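Local atomic coordinates of pectate lyase (Pectobacterium carotovorum, PDB entry 4U49), a protein that probably cleaves polygalacturonate and methylated pectins within the chain by calcium-dependent elimination, leaving unsaturated galacturonosyl ends. Residues D50-T55 / S62-E67. Sequence-based numbering, arbitrary orientation.
Sequences DVYRST and SEKIAE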
# COMPACT_ATOMS: atom_id res chain seq x y z
N ASP A 50 6.14 18.47 7.67
CA ASP A 50 7.02 19.21 6.76
C ASP A 50 8.09 18.31 6.17
O ASP A 50 8.68 17.50 6.88
CB ASP A 50 7.68 20.39 7.48
CG ASP A 50 6.71 21.50 7.82
OD1 ASP A 50 5.58 21.51 7.28
OD2 ASP A 50 7.07 22.38 8.63
N VAL A 51 8.35 18.47 4.88
CA VAL A 51 9.37 17.68 4.19
C VAL A 51 10.61 18.51 3.87
O VAL A 51 10.51 19.58 3.27
CB VAL A 51 8.82 17.08 2.88
CG1 VAL A 51 9.90 16.28 2.16
CG2 VAL A 51 7.60 16.22 3.16
N TYR A 52 11.77 18.00 4.27
CA TYR A 52 13.04 18.69 4.03
C TYR A 52 13.98 17.87 3.16
O TYR A 52 14.01 16.65 3.23
CB TYR A 52 13.73 19.02 5.36
CG TYR A 52 13.04 20.12 6.14
CD1 TYR A 52 13.50 21.42 6.09
CD2 TYR A 52 11.93 19.84 6.93
CE1 TYR A 52 12.87 22.43 6.80
CE2 TYR A 52 11.29 20.84 7.64
CZ TYR A 52 11.77 22.13 7.58
OH TYR A 52 11.14 23.13 8.29
N ARG A 53 14.75 18.57 2.34
CA ARG A 53 15.73 17.95 1.45
C ARG A 53 17.05 18.70 1.52
O ARG A 53 17.07 19.93 1.53
CB ARG A 53 15.20 17.91 0.02
CG ARG A 53 16.16 17.29 -0.98
CD ARG A 53 16.13 18.07 -2.29
NE ARG A 53 14.95 17.78 -3.09
CZ ARG A 53 14.46 18.59 -4.01
NH1 ARG A 53 15.02 19.77 -4.24
NH2 ARG A 53 13.38 18.23 -4.70
N SER A 54 18.16 17.97 1.57
CA SER A 54 19.49 18.59 1.57
C SER A 54 19.73 19.39 0.29
O SER A 54 19.06 19.15 -0.72
CB SER A 54 20.57 17.52 1.72
OG SER A 54 20.51 16.60 0.64
N THR A 55 20.66 20.35 0.33
CA THR A 55 21.03 21.10 -0.87
C THR A 55 22.47 20.81 -1.29
O THR A 55 23.14 21.69 -1.84
CB THR A 55 20.86 22.64 -0.67
OG1 THR A 55 21.50 23.06 0.55
CG2 THR A 55 19.41 23.00 -0.64
N SER A 62 19.70 22.27 4.54
CA SER A 62 18.55 21.61 3.94
C SER A 62 17.50 22.68 3.61
O SER A 62 17.60 23.82 4.07
CB SER A 62 17.98 20.54 4.87
OG SER A 62 17.33 21.11 6.00
N GLU A 63 16.52 22.31 2.79
CA GLU A 63 15.43 23.23 2.47
C GLU A 63 14.09 22.51 2.56
O GLU A 63 14.00 21.33 2.25
CB GLU A 63 15.61 23.85 1.08
CG GLU A 63 15.70 22.83 -0.05
CD GLU A 63 16.13 23.46 -1.36
OE1 GLU A 63 16.02 22.79 -2.41
OE2 GLU A 63 16.59 24.61 -1.34
N LYS A 64 13.07 23.23 3.01
CA LYS A 64 11.72 22.69 3.08
C LYS A 64 11.12 22.65 1.67
O LYS A 64 10.99 23.68 1.02
CB LYS A 64 10.85 23.54 4.01
CG LYS A 64 9.40 23.10 4.15
CD LYS A 64 8.69 23.92 5.22
CE LYS A 64 7.19 23.64 5.27
NZ LYS A 64 6.51 24.44 6.33
N ILE A 65 10.76 21.45 1.20
CA ILE A 65 10.25 21.31 -0.16
C ILE A 65 8.75 21.00 -0.20
O ILE A 65 8.16 20.96 -1.27
CB ILE A 65 10.99 20.22 -0.95
CG1 ILE A 65 10.82 18.85 -0.29
CG2 ILE A 65 12.47 20.57 -1.11
CD1 ILE A 65 11.33 17.68 -1.13
N ALA A 66 8.15 20.79 0.97
CA ALA A 66 6.72 20.49 1.03
C ALA A 66 6.12 20.66 2.42
O ALA A 66 6.76 20.39 3.43
CB ALA A 66 6.46 19.07 0.53
N GLU A 67 4.87 21.11 2.44
CA GLU A 67 4.09 21.19 3.66
C GLU A 67 2.85 20.33 3.47
O GLU A 67 2.09 20.52 2.52
CB GLU A 67 3.71 22.65 3.96
CG GLU A 67 3.07 22.86 5.31
CD GLU A 67 2.87 24.33 5.61
OE1 GLU A 67 1.74 24.83 5.40
OE2 GLU A 67 3.83 24.99 6.05
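K64 lies across the Y52 ring, its CB over one face, 4.0 Å from the ring centroid and 27° off the normal, a CH-pi contact. A long aliphatic chain suits this place: with CG anti to the backbone N and every later torsion extended, it runs past the tyrosine to D50, where K64 NZ forms a salt bridge with D50 OD2 at 3.1 Å, though the hydrogen bond within it is weak. R48 is the stronger partner of D50 OD2, in a salt bridge through NH2. K64 NZ also donates to E67 OE2 at 2.8 Å, using the anti lone pair of that oxygen. Lying between the two carboxylates, the ammonium group would offset the repulsion between D50 and E67.

V51, R53, E63 and A66 gather on the other face, and the end of the I65 side chain reaches in among them. The CG1 atoms of V51 and I65 meet at 3.7 Å, while the small A66 sets its CB 3.9 Å from V51 CB. I65 also places CG2 over the centre of the R53 guanidinium, 4.0 Å above its plane. Beside that group the E63 carboxylate makes a long ion pair through OE1, the two planes turned 53° apart.

These strands form an antiparallel beta hairpin with a classic beta bulge, in which I65 and A66 on one strand stand opposite the single residue V51. V51 accepts from I65 N and donates to A66 O, the latter bond nearly straight at 176°; beyond the bulge, R53 and E63 exchange two backbone hydrogen bonds, E63 N to R53 O being 2.7 Å. Strand 87-94 pairs with the far side of strand 46-54.

Further out, F75 packs against V51, I65 and A66. The buried R53 is anchored through NH2 by D77 and T79, with Y86 adding a cation-pi contact.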